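Putative N-acetylmuramoyl-L-alanine amidase,autolysin cwp6 (Peptoclostridium difficile, PDB 5J72) is a zinc-containing cell wall protein that probably cleaves peptidoglycan as an N-acetylmuramoyl-L-alanine amidase and carries CWB2 modules, which anchor it to the cell wall. Local coordinates at residues 156-161 with 207-212; 256-261 with 304-309; 399-404 with 484-489; 544-549 with 597-602. All coordinates share one frame; numbering follows the deposited sequence.

Contact 1: 156-161 with 207-212; sequences SSKVVI and DVIIIG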
loop_
_atom_site.group_PDB
_atom_site.type_symbol
_atom_site.label_atom_id
_atom_site.label_comp_id
_atom_site.label_asym_id
_atom_site.label_seq_id
_atom_site.Cartn_x
_atom_site.Cartn_y
_atom_site.Cartn_z
ATOM N N SER A 156 25.748 3.889 -6.289
ATOM C CA SER A 156 25.223 4.781 -5.243
ATOM C C SER A 156 26.373 5.160 -4.316
ATOM O O SER A 156 27.096 4.237 -3.894
ATOM C CB SER A 156 24.161 4.054 -4.412
ATOM O OG SER A 156 23.552 5.041 -3.578
ATOM N N SER A 157 26.529 6.450 -3.949
ATOM C CA SER A 157 27.680 6.734 -3.063
ATOM C C SER A 157 27.387 6.307 -1.627
ATOM O O SER A 157 28.311 6.097 -0.858
ATOM C CB SER A 157 28.066 8.212 -3.142
ATOM O OG SER A 157 26.971 8.956 -2.654
ATOM N N LYS A 158 26.116 6.166 -1.265
ATOM C CA LYS A 158 25.739 5.702 0.074
ATOM C C LYS A 158 24.843 4.465 -0.028
ATOM O O LYS A 158 24.099 4.310 -1.021
ATOM C CB LYS A 158 24.930 6.752 0.835
ATOM C CG LYS A 158 25.748 8.012 1.182
ATOM C CD LYS A 158 24.817 9.084 1.872
ATOM C CE LYS A 158 25.573 10.004 2.804
ATOM N NZ LYS A 158 26.422 10.889 2.043
ATOM N N VAL A 159 24.928 3.591 0.950
ATOM C CA VAL A 159 24.068 2.423 1.074
ATOM C C VAL A 159 23.645 2.370 2.530
ATOM O O VAL A 159 24.506 2.500 3.416
ATOM C CB VAL A 159 24.746 1.064 0.698
ATOM C CG1 VAL A 159 23.763 -0.115 0.908
ATOM C CG2 VAL A 159 25.225 1.092 -0.778
ATOM N N VAL A 160 22.339 2.155 2.781
ATOM C CA VAL A 160 21.847 1.996 4.140
ATOM C C VAL A 160 21.773 0.518 4.409
ATOM O O VAL A 160 21.333 -0.269 3.566
ATOM C CB VAL A 160 20.482 2.677 4.302
ATOM C CG1 VAL A 160 19.849 2.348 5.714
ATOM C CG2 VAL A 160 20.676 4.172 4.120
ATOM N N ILE A 161 22.178 0.108 5.608
ATOM C CA ILE A 161 22.113 -1.321 5.908
ATOM C C ILE A 161 21.264 -1.513 7.184
ATOM O O ILE A 161 21.418 -0.749 8.126
ATOM C CB ILE A 161 23.576 -1.770 6.222
ATOM C CG1 ILE A 161 24.414 -1.892 4.898
ATOM C CG2 ILE A 161 23.494 -3.123 6.946
ATOM C CD1 ILE A 161 24.159 -3.207 4.180
ATOM N N ASP A 207 30.206 5.359 1.354
ATOM C CA ASP A 207 29.744 5.343 2.758
ATOM C C ASP A 207 28.626 4.360 2.975
ATOM O O ASP A 207 27.719 4.262 2.127
ATOM C CB ASP A 207 29.187 6.766 3.100
ATOM C CG ASP A 207 30.228 7.864 3.157
ATOM O OD1 ASP A 207 30.509 8.468 2.111
ATOM O OD2 ASP A 207 30.774 8.111 4.260
ATOM N N VAL A 208 28.658 3.614 4.060
ATOM C CA VAL A 208 27.560 2.733 4.451
ATOM C C VAL A 208 27.003 3.305 5.787
ATOM O O VAL A 208 27.778 3.681 6.705
ATOM C CB VAL A 208 28.013 1.246 4.589
ATOM C CG1 VAL A 208 27.011 0.438 5.375
ATOM C CG2 VAL A 208 28.192 0.622 3.209
ATOM N N ILE A 209 25.662 3.387 5.893
ATOM C CA ILE A 209 25.025 3.944 7.085
ATOM C C ILE A 209 24.244 2.769 7.656
ATOM O O ILE A 209 23.312 2.187 7.057
ATOM C CB ILE A 209 24.123 5.180 6.769
ATOM C CG1 ILE A 209 24.932 6.309 6.174
ATOM C CG2 ILE A 209 23.381 5.665 8.049
ATOM C CD1 ILE A 209 25.023 6.246 4.583
ATOM N N ILE A 210 24.666 2.348 8.848
ATOM C CA ILE A 210 24.009 1.260 9.530
ATOM C C ILE A 210 22.926 1.829 10.474
ATOM O O ILE A 210 23.176 2.799 11.185
ATOM C CB ILE A 210 25.010 0.449 10.378
ATOM C CG1 ILE A 210 25.966 -0.340 9.441
ATOM C CG2 ILE A 210 24.220 -0.469 11.274
ATOM C CD1 ILE A 210 27.188 -0.809 10.179
ATOM N N ILE A 211 21.740 1.244 10.428
ATOM C CA ILE A 211 20.633 1.669 11.299
ATOM C C ILE A 211 20.541 0.581 12.359
ATOM O O ILE A 211 20.338 -0.584 12.019
ATOM C CB ILE A 211 19.317 1.800 10.517
ATOM C CG1 ILE A 211 19.461 2.863 9.404
ATOM C CG2 ILE A 211 18.115 2.147 11.520
ATOM C CD1 ILE A 211 19.956 4.204 9.886
ATOM N N GLY A 212 20.678 0.954 13.623
ATOM C CA GLY A 212 20.639 -0.052 14.681
ATOM C C GLY A 212 21.929 0.031 15.498
ATOM O O GLY A 212 22.998 0.427 14.995
HETATM O O HOH W 1 28.718 9.529 0.337
#
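Lys158 and Asp207 run side by side and point the same way from neighbouring parallel strands. Their charged ends do not meet: Lys158 NZ and Asp207 OD1 stay 4.8 Å apart and are joined by a water that accepts from the ammonium and donates to the carboxylate. The aliphatic part of the lysine lies across the end of Ile209, whose CD1 is 3.8 Å from Lys158 CB and also near its CG and CD. With Ile209 CG1 beside the backbone N (chi1 -61°) and chi2 at 90°, CD1 is brought to Lys158. Further along this face Val160 CG1 meets Ile211 CG1 at 3.7 Å, and Tyr180 of helix 174-180 packs on Lys158, Val160 and Ile209. On the other face Ile161 reaches back obliquely, its CG1 3.5 Å from Val208 CG1. Five backbone bonds zip the strands together, from Asp207 N to Ser157 O (3.0 Å) through to Ile211 N to Ile161 O (3.1 Å), leaving Lys158 level with Asp207 and Ile161 with Ile210. The two strands are the central pair of a four-stranded parallel sheet with order 2-1-3-4, flanked by helices, as belongs to the alpha/beta core of a CWB2 module.

Contact 2: 256-261 with 304-309; sequences HDVNKI and SSQGLE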
loop_
_atom_site.group_PDB
_atom_site.type_symbol
_atom_site.label_atom_id
_atom_site.label_comp_id
_atom_site.label_asym_id
_atom_site.label_seq_id
_atom_site.Cartn_x
_atom_site.Cartn_y
_atom_site.Cartn_z
ATOM N N HIS A 256 17.944 18.953 5.173
ATOM C CA HIS A 256 16.933 19.977 4.886
ATOM C C HIS A 256 16.050 20.046 6.122
ATOM O O HIS A 256 16.071 19.133 6.948
ATOM C CB HIS A 256 16.106 19.662 3.626
ATOM C CG HIS A 256 15.526 18.287 3.647
ATOM N ND1 HIS A 256 16.098 17.242 2.949
ATOM C CD2 HIS A 256 14.442 17.780 4.286
ATOM C CE1 HIS A 256 15.388 16.150 3.185
ATOM N NE2 HIS A 256 14.382 16.441 3.988
ATOM N N ASP A 257 15.266 21.109 6.247
ATOM C CA ASP A 257 14.494 21.227 7.472
ATOM C C ASP A 257 13.443 20.168 7.695
ATOM O O ASP A 257 12.683 19.840 6.780
ATOM C CB ASP A 257 13.755 22.600 7.485
ATOM C CG ASP A 257 14.684 23.817 7.633
ATOM O OD1 ASP A 257 14.238 24.931 7.343
ATOM O OD2 ASP A 257 15.860 23.631 8.028
ATOM N N VAL A 258 13.389 19.670 8.899
ATOM C CA VAL A 258 12.314 18.778 9.251
ATOM C C VAL A 258 11.131 19.668 9.706
ATOM O O VAL A 258 11.258 20.376 10.700
ATOM C CB VAL A 258 12.741 17.805 10.344
ATOM C CG1 VAL A 258 11.513 17.132 10.980
ATOM C CG2 VAL A 258 13.666 16.742 9.733
ATOM N N ASN A 259 10.009 19.651 8.976
ATOM C CA ASN A 259 8.863 20.454 9.406
ATOM C C ASN A 259 7.549 19.680 9.371
ATOM O O ASN A 259 6.496 20.249 9.574
ATOM C CB ASN A 259 8.758 21.701 8.570
ATOM C CG ASN A 259 8.649 21.424 7.124
ATOM O OD1 ASN A 259 8.335 20.298 6.692
ATOM N ND2 ASN A 259 8.985 22.394 6.294
ATOM N N LYS A 260 7.616 18.380 9.126
ATOM C CA LYS A 260 6.429 17.540 9.098
ATOM C C LYS A 260 6.807 16.185 9.704
ATOM O O LYS A 260 7.933 15.713 9.472
ATOM C CB LYS A 260 5.963 17.358 7.632
ATOM C CG LYS A 260 5.140 16.090 7.430
ATOM C CD LYS A 260 4.215 16.202 6.143
ATOM C CE LYS A 260 4.822 16.924 4.989
ATOM N NZ LYS A 260 4.010 16.707 3.714
ATOM N N ILE A 261 5.922 15.566 10.491
ATOM C CA ILE A 261 6.233 14.248 11.007
ATOM C C ILE A 261 5.026 13.327 10.821
ATOM O O ILE A 261 3.882 13.761 10.782
ATOM C CB ILE A 261 6.653 14.251 12.504
ATOM C CG1 ILE A 261 5.534 14.844 13.394
ATOM C CG2 ILE A 261 7.979 15.036 12.655
ATOM C CD1 ILE A 261 5.904 14.712 14.893
ATOM N N SER A 304 9.741 20.186 19.721
ATOM C CA SER A 304 9.257 21.507 20.141
ATOM C C SER A 304 10.095 22.582 19.537
ATOM O O SER A 304 9.566 23.633 19.202
ATOM C CB SER A 304 9.277 21.652 21.668
ATOM O OG SER A 304 8.469 20.653 22.253
ATOM N N SER A 305 11.410 22.344 19.356
ATOM C CA SER A 305 12.240 23.387 18.772
ATOM C C SER A 305 12.316 23.348 17.228
ATOM O O SER A 305 13.003 24.193 16.638
ATOM C CB SER A 305 13.654 23.296 19.352
ATOM O OG SER A 305 13.571 22.987 20.731
ATOM N N GLN A 306 11.630 22.410 16.581
ATOM C CA GLN A 306 11.665 22.355 15.115
ATOM C C GLN A 306 10.676 23.256 14.432
ATOM O O GLN A 306 10.815 23.474 13.235
ATOM C CB GLN A 306 11.385 20.926 14.628
ATOM C CG GLN A 306 12.573 20.041 14.802
ATOM C CD GLN A 306 13.719 20.610 13.984
ATOM O OE1 GLN A 306 14.750 20.941 14.529
ATOM N NE2 GLN A 306 13.555 20.781 12.641
ATOM N N GLY A 307 9.678 23.794 15.149
ATOM C CA GLY A 307 8.669 24.601 14.474
ATOM C C GLY A 307 7.912 23.775 13.429
ATOM O O GLY A 307 7.809 24.165 12.266
ATOM N N LEU A 308 7.398 22.623 13.838
ATOM C CA LEU A 308 6.657 21.751 12.912
ATOM C C LEU A 308 5.461 22.427 12.258
ATOM O O LEU A 308 4.683 23.154 12.926
ATOM C CB LEU A 308 6.117 20.569 13.666
ATOM C CG LEU A 308 7.161 19.697 14.271
ATOM C CD1 LEU A 308 6.485 18.644 15.145
ATOM C CD2 LEU A 308 7.980 19.055 13.113
ATOM N N GLU A 309 5.303 22.195 10.972
ATOM C CA GLU A 309 4.160 22.705 10.269
ATOM C C GLU A 309 3.029 21.695 10.325
ATOM O O GLU A 309 1.875 22.105 10.424
ATOM C CB GLU A 309 4.563 22.977 8.841
ATOM C CG GLU A 309 5.599 24.099 8.851
ATOM C CD GLU A 309 6.031 24.556 7.473
ATOM O OE1 GLU A 309 5.544 23.992 6.457
ATOM O OE2 GLU A 309 6.883 25.491 7.409
HETATM O O HOH W 2 11.980 23.108 10.738
#
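Gln306 and Glu309 each donate a hydrogen bond to a carbonyl of the loop leading into strand 260-265. Gln306 NE2 donates to Val258 O at 3.0 Å; the acceptor lies in the plane of the glutamine amide, and the donor lies in the carbonyl plane, on a lone pair. The bend of the glutamine chain at chi2 (-61°) carries the amide round to that carbonyl. The second bond runs from Glu309 N to Asn259 O at 2.7 Å, its donor tilted from the carbonyl plane by 20°. A water adds an indirect link, donating to Val258 O and to Gln306 O, so that Val258 O accepts two hydrogen bonds, one from Gln306 NE2 and one from the water.

These bonds sit where helix 297-306 ends and the chain turns into strand 308-314, with Gly307 taking positive phi just after the helix. Strands 260-265 and 308-314 are the inner pair of the four-stranded parallel sheet of the second CWB2 module, so the contact lies at the entrance to both.

Among flat groups, the Asn259 amide and the Glu309 carboxylate stack with planes 25° apart; Asn259 ND2 is 3.8 Å from Glu309 OE1.

Apolar packing closes the inner side. Leu308 and Ile261 cross at about a right angle, with Leu308 CD1 4.0 Å from Ile261 CD1, while Leu308 CD2 rests 3.8 Å from the carbonyl carbon C of Asn259. Leu303 of the helix touches both Leu308 and Ile261, and Trp302 packs on Val258.

Contact 3: 399-404 with 484-489; sequences VSAYHS and TALATT
The Tyr402 ring meets helix 477-494 obliquely, with Leu486 CB 3.7 Å from Tyr402 CE1 and somewhat farther from CD1 and CZ. Farther out, the phenol oxygen comes up against the helix backbone: Tyr402 OH is 3.9 Å from Ala487 CA, and Ala487 CB lies close by. Its hydrogen-bond partner is Lys623 NZ of helix 619-637, which also packs on Ala487. The end of Leu486 turns to Ala401: CD2 sits 3.7 Å from Ala401 O and 4.0 Å from Ala401 CB. One turn on, Thr489 presents its methyl, and CG2 is 3.6 Å from Ala401 CB. That methyl stands anti to the threonine's backbone N, leaving OG1 (chi1 -64°) to bond to Ala485 O at 3.0 Å. The helix's own bond from Thr489 N reaches the same carbonyl from the opposite face of its plane. No hydrogen bond crosses between the two segments themselves, but Glu490, next on the helix, accepts from Ala401 N and bonds Ser400 OG. Ser400 OG in turn accepts from Tyr402 N, forming an ST turn that shapes the loop. Buried, mainly apolar packing here sets the loop before helix 404-409 of the third CWB2 module against helix 477-494 of the amidase domain, an interdomain contact away from the zinc site.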
loop_
_atom_site.group_PDB
_atom_site.type_symbol
_atom_site.label_atom_id
_atom_site.label_comp_id
_atom_site.label_asym_id
_atom_site.label_seq_id
_atom_site.Cartn_x
_atom_site.Cartn_y
_atom_site.Cartn_z
ATOM N N VAL A 399 -6.293 -10.695 -3.000
ATOM C CA VAL A 399 -6.271 -9.255 -2.947
ATOM C C VAL A 399 -7.180 -8.877 -1.782
ATOM O O VAL A 399 -8.369 -9.243 -1.775
ATOM C CB VAL A 399 -6.784 -8.620 -4.236
ATOM C CG1 VAL A 399 -6.842 -7.073 -4.095
ATOM C CG2 VAL A 399 -5.892 -9.028 -5.412
ATOM N N SER A 400 -6.665 -8.187 -0.796
ATOM C CA SER A 400 -7.531 -7.754 0.274
ATOM C C SER A 400 -8.739 -6.931 -0.207
ATOM O O SER A 400 -8.681 -6.060 -1.082
ATOM C CB SER A 400 -6.728 -6.925 1.291
ATOM O OG SER A 400 -7.611 -6.288 2.201
ATOM N N ALA A 401 -9.925 -7.205 0.408
ATOM C CA ALA A 401 -11.142 -6.469 0.043
ATOM C C ALA A 401 -11.050 -4.995 0.309
ATOM O O ALA A 401 -11.703 -4.182 -0.337
ATOM C CB ALA A 401 -12.346 -7.053 0.860
ATOM N N TYR A 402 -10.197 -4.597 1.260
ATOM C CA TYR A 402 -10.100 -3.149 1.570
ATOM C C TYR A 402 -9.454 -2.362 0.391
ATOM O O TYR A 402 -9.614 -1.143 0.331
ATOM C CB TYR A 402 -9.235 -2.968 2.827
ATOM C CG TYR A 402 -9.924 -3.527 4.056
ATOM C CD1 TYR A 402 -11.060 -2.921 4.582
ATOM C CD2 TYR A 402 -9.450 -4.662 4.677
ATOM C CE1 TYR A 402 -11.708 -3.440 5.708
ATOM C CE2 TYR A 402 -10.095 -5.207 5.789
ATOM C CZ TYR A 402 -11.223 -4.592 6.294
ATOM O OH TYR A 402 -11.861 -5.174 7.387
ATOM N N HIS A 403 -8.761 -3.063 -0.512
ATOM C CA HIS A 403 -8.142 -2.402 -1.694
ATOM C C HIS A 403 -9.111 -2.235 -2.841
ATOM O O HIS A 403 -8.803 -1.536 -3.798
ATOM C CB HIS A 403 -6.943 -3.247 -2.226
ATOM C CG HIS A 403 -5.819 -3.316 -1.248
ATOM N ND1 HIS A 403 -5.407 -2.197 -0.529
ATOM C CD2 HIS A 403 -5.072 -4.354 -0.817
ATOM C CE1 HIS A 403 -4.440 -2.581 0.302
ATOM N NE2 HIS A 403 -4.212 -3.873 0.144
ATOM N N SER A 404 -10.336 -2.820 -2.739
ATOM C CA SER A 404 -11.210 -2.796 -3.914
ATOM C C SER A 404 -11.475 -1.478 -4.494
ATOM O O SER A 404 -11.394 -1.325 -5.713
ATOM C CB SER A 404 -12.572 -3.429 -3.584
ATOM O OG SER A 404 -12.350 -4.747 -3.154
ATOM N N THR A 484 -18.761 -4.215 8.109
ATOM C CA THR A 484 -18.936 -5.618 8.496
ATOM C C THR A 484 -18.658 -6.515 7.276
ATOM O O THR A 484 -17.906 -7.492 7.360
ATOM C CB THR A 484 -20.400 -5.840 8.958
ATOM O OG1 THR A 484 -20.639 -5.014 10.070
ATOM C CG2 THR A 484 -20.642 -7.354 9.358
ATOM N N ALA A 485 -19.243 -6.145 6.107
ATOM C CA ALA A 485 -19.129 -6.939 4.905
ATOM C C ALA A 485 -17.713 -7.017 4.397
ATOM O O ALA A 485 -17.318 -8.078 3.850
ATOM C CB ALA A 485 -20.073 -6.406 3.774
ATOM N N LEU A 486 -16.945 -5.979 4.534
ATOM C CA LEU A 486 -15.538 -6.030 4.049
ATOM C C LEU A 486 -14.802 -7.100 4.902
ATOM O O LEU A 486 -13.989 -7.852 4.366
ATOM C CB LEU A 486 -14.847 -4.621 4.252
ATOM C CG LEU A 486 -15.380 -3.630 3.120
ATOM C CD1 LEU A 486 -15.092 -2.133 3.550
ATOM C CD2 LEU A 486 -14.712 -3.940 1.734
ATOM N N ALA A 487 -15.086 -7.112 6.192
ATOM C CA ALA A 487 -14.390 -8.084 7.083
ATOM C C ALA A 487 -14.830 -9.520 6.759
ATOM O O ALA A 487 -14.015 -10.442 6.805
ATOM C CB ALA A 487 -14.684 -7.723 8.522
ATOM N N THR A 488 -16.130 -9.734 6.450
ATOM C CA THR A 488 -16.576 -11.059 6.042
ATOM C C THR A 488 -15.879 -11.487 4.765
ATOM O O THR A 488 -15.460 -12.644 4.594
ATOM C CB THR A 488 -18.118 -11.017 5.744
ATOM O OG1 THR A 488 -18.768 -10.600 6.933
ATOM C CG2 THR A 488 -18.654 -12.417 5.243
ATOM N N THR A 489 -15.793 -10.545 3.791
ATOM C CA THR A 489 -15.144 -10.882 2.531
ATOM C C THR A 489 -13.671 -11.261 2.776
ATOM O O THR A 489 -13.154 -12.236 2.204
ATOM C CB THR A 489 -15.238 -9.624 1.562
ATOM O OG1 THR A 489 -16.632 -9.431 1.300
ATOM C CG2 THR A 489 -14.562 -9.866 0.227
#

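Contact 4: 544-549 with 597-602; sequences YYKVKD and YPAILV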
loop_
_atom_site.group_PDB
_atom_site.type_symbol
_atom_site.label_atom_id
_atom_site.label_comp_id
_atom_site.label_asym_id
_atom_site.label_seq_id
_atom_site.Cartn_x
_atom_site.Cartn_y
_atom_site.Cartn_z
ATOM N N TYR A 544 -32.914 -14.010 8.431
ATOM C CA TYR A 544 -34.029 -14.467 7.623
ATOM C C TYR A 544 -33.566 -15.427 6.609
ATOM O O TYR A 544 -32.489 -15.214 6.013
ATOM C CB TYR A 544 -34.669 -13.280 6.892
ATOM C CG TYR A 544 -35.433 -12.431 7.863
ATOM C CD1 TYR A 544 -34.828 -11.373 8.505
ATOM C CD2 TYR A 544 -36.755 -12.740 8.202
ATOM C CE1 TYR A 544 -35.498 -10.639 9.467
ATOM C CE2 TYR A 544 -37.428 -12.017 9.164
ATOM C CZ TYR A 544 -36.796 -10.968 9.798
ATOM O OH TYR A 544 -37.427 -10.257 10.784
ATOM N N TYR A 545 -34.334 -16.477 6.338
ATOM C CA TYR A 545 -33.917 -17.409 5.311
ATOM C C TYR A 545 -35.156 -17.723 4.421
ATOM O O TYR A 545 -36.210 -17.197 4.731
ATOM C CB TYR A 545 -33.276 -18.682 5.938
ATOM C CG TYR A 545 -34.240 -19.464 6.811
ATOM C CD1 TYR A 545 -34.550 -19.036 8.105
ATOM C CD2 TYR A 545 -34.858 -20.614 6.336
ATOM C CE1 TYR A 545 -35.466 -19.736 8.895
ATOM C CE2 TYR A 545 -35.761 -21.326 7.124
ATOM C CZ TYR A 545 -36.063 -20.882 8.397
ATOM O OH TYR A 545 -36.955 -21.615 9.152
ATOM N N LYS A 546 -35.025 -18.511 3.351
ATOM C CA LYS A 546 -36.154 -18.691 2.429
ATOM C C LYS A 546 -37.250 -19.606 3.046
ATOM O O LYS A 546 -36.935 -20.654 3.620
ATOM C CB LYS A 546 -35.663 -19.292 1.136
ATOM C CG LYS A 546 -34.737 -18.412 0.325
ATOM C CD LYS A 546 -34.436 -19.060 -0.966
ATOM C CE LYS A 546 -33.624 -18.183 -1.851
ATOM N NZ LYS A 546 -33.432 -18.782 -3.231
ATOM N N VAL A 547 -38.517 -19.202 2.925
ATOM C CA VAL A 547 -39.619 -19.974 3.500
ATOM C C VAL A 547 -39.623 -21.399 2.953
ATOM O O VAL A 547 -39.925 -22.304 3.701
ATOM C CB VAL A 547 -40.954 -19.214 3.222
ATOM C CG1 VAL A 547 -41.306 -19.294 1.747
ATOM C CG2 VAL A 547 -42.075 -19.786 4.097
ATOM N N LYS A 548 -39.268 -21.615 1.691
ATOM C CA LYS A 548 -39.248 -22.949 1.109
ATOM C C LYS A 548 -38.385 -23.941 1.913
ATOM O O LYS A 548 -38.586 -25.152 1.811
ATOM C CB LYS A 548 -38.736 -22.879 -0.333
ATOM C CG LYS A 548 -37.218 -22.950 -0.473
ATOM C CD LYS A 548 -36.799 -22.919 -1.920
ATOM C CE LYS A 548 -35.344 -23.280 -2.058
ATOM N NZ LYS A 548 -34.920 -23.264 -3.471
ATOM N N ASP A 549 -37.410 -23.433 2.702
ATOM C CA ASP A 549 -36.507 -24.273 3.518
ATOM C C ASP A 549 -36.948 -24.250 4.985
ATOM O O ASP A 549 -36.162 -24.620 5.855
ATOM C CB ASP A 549 -35.033 -23.745 3.424
ATOM C CG ASP A 549 -34.419 -23.860 2.038
ATOM O OD1 ASP A 549 -34.891 -24.681 1.251
ATOM O OD2 ASP A 549 -33.439 -23.106 1.740
ATOM N N TYR A 597 -30.576 -18.489 -6.201
ATOM C CA TYR A 597 -29.565 -19.210 -5.440
ATOM C C TYR A 597 -29.827 -19.078 -3.980
ATOM O O TYR A 597 -30.608 -18.210 -3.565
ATOM C CB TYR A 597 -28.154 -18.711 -5.852
ATOM C CG TYR A 597 -27.988 -19.033 -7.312
ATOM C CD1 TYR A 597 -27.567 -20.295 -7.717
ATOM C CD2 TYR A 597 -28.394 -18.144 -8.284
ATOM C CE1 TYR A 597 -27.580 -20.664 -9.055
ATOM C CE2 TYR A 597 -28.413 -18.503 -9.631
ATOM C CZ TYR A 597 -28.003 -19.767 -10.009
ATOM O OH TYR A 597 -28.014 -20.130 -11.336
ATOM N N PRO A 598 -29.229 -19.933 -3.149
ATOM C CA PRO A 598 -29.461 -19.849 -1.700
ATOM C C PRO A 598 -29.095 -18.420 -1.173
ATOM O O PRO A 598 -28.023 -17.917 -1.472
ATOM C CB PRO A 598 -28.542 -20.943 -1.131
ATOM C CG PRO A 598 -28.189 -21.777 -2.244
ATOM C CD PRO A 598 -28.141 -20.868 -3.452
ATOM N N ALA A 599 -29.979 -17.832 -0.364
ATOM C CA ALA A 599 -29.835 -16.462 0.108
ATOM C C ALA A 599 -30.380 -16.276 1.462
ATOM O O ALA A 599 -31.399 -16.874 1.786
ATOM C CB ALA A 599 -30.588 -15.520 -0.852
ATOM N N ILE A 600 -29.726 -15.471 2.293
ATOM C CA ILE A 600 -30.186 -15.167 3.632
ATOM C C ILE A 600 -29.922 -13.712 3.875
ATOM O O ILE A 600 -29.138 -13.076 3.135
ATOM C CB ILE A 600 -29.460 -15.937 4.747
ATOM C CG1 ILE A 600 -27.909 -15.689 4.598
ATOM C CG2 ILE A 600 -29.769 -17.485 4.623
ATOM C CD1 ILE A 600 -27.151 -16.197 5.777
ATOM N N LEU A 601 -30.527 -13.180 4.920
ATOM C CA LEU A 601 -30.314 -11.810 5.295
ATOM C C LEU A 601 -30.058 -11.763 6.764
ATOM O O LEU A 601 -30.899 -12.117 7.588
ATOM C CB LEU A 601 -31.476 -10.887 4.911
ATOM C CG LEU A 601 -31.298 -9.385 5.195
ATOM C CD1 LEU A 601 -32.094 -8.598 4.173
ATOM C CD2 LEU A 601 -31.727 -8.960 6.578
ATOM N N VAL A 602 -28.863 -11.313 7.118
ATOM C CA VAL A 602 -28.421 -11.235 8.489
ATOM C C VAL A 602 -28.700 -9.894 9.076
ATOM O O VAL A 602 -28.280 -8.897 8.508
ATOM C CB VAL A 602 -26.880 -11.480 8.566
ATOM C CG1 VAL A 602 -26.386 -11.420 10.015
ATOM C CG2 VAL A 602 -26.530 -12.829 7.913
#
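Lys546 reaches from the loop after strand 541-544 past Ala599 to Tyr597 O. Its CB leaves the backbone with CG beside the backbone N (chi1 -66°), and beyond CG the chain is extended. CG passes 4.0 Å from Ala599 O, a buried carbonyl oxygen with no hydrogen-bond partner in the model. Lys546 CE comes to 3.5 Å from Tyr597 O and lies near Ala599 N and CB. At the tip NZ bonds to Tyr597 O at 2.9 Å, approaching from above the carbonyl plane, 59° out of it, instead of along a lone pair. Asn595 O is a second acceptor for NZ, so the ammonium is gripped by two backbone carbonyls, whose partial negative charge probably steadies its positive charge.

Two residues before the lysine, Tyr544 and Leu601 form an antiparallel hydrogen-bonded pair: Tyr544 N donates to Leu601 O at 2.9 Å and Leu601 N to Tyr544 O at 3.0 Å. Strand 599-606 is thereby placed between 541-544 and the parallel strand 525-532 in the mixed six-stranded sheet of the amidase domain. Leu601 touches His530 of that neighbour, a ligand of the zinc ion, and its side chain lies about 6 Å from the metal.

Tyr544 CB and CD1 both lie close to Leu601 O, which sits at the edge of the ring near its plane; the phenol OH is held by Glu542. On the opposite face of the sheet Tyr545 CB meets Ile600 CG2 at 3.9 Å, and helix 554-569 packs over both residues through Thr555, Lys556 and Ile562.

Overall arrangement
The four contacts follow one another along the chain, each closing before the next opens. Contacts 1 and 2 join the central strand pairs of two successive four-stranded CWB2 sheets; their centres are 24 Å apart and their nearest atoms about 12 Å. Contact 3 lies across the chain's centre from both, about 39 and 37 Å away between centres, and links the third CWB2 module to the amidase domain. Contact 4 lies within that domain, its centre 23 Å from that of contact 3 and 61 Å from that of contact 1. Anchoring modules and zinc site thus occupy separate regions, joined in part by the packing at contact 3.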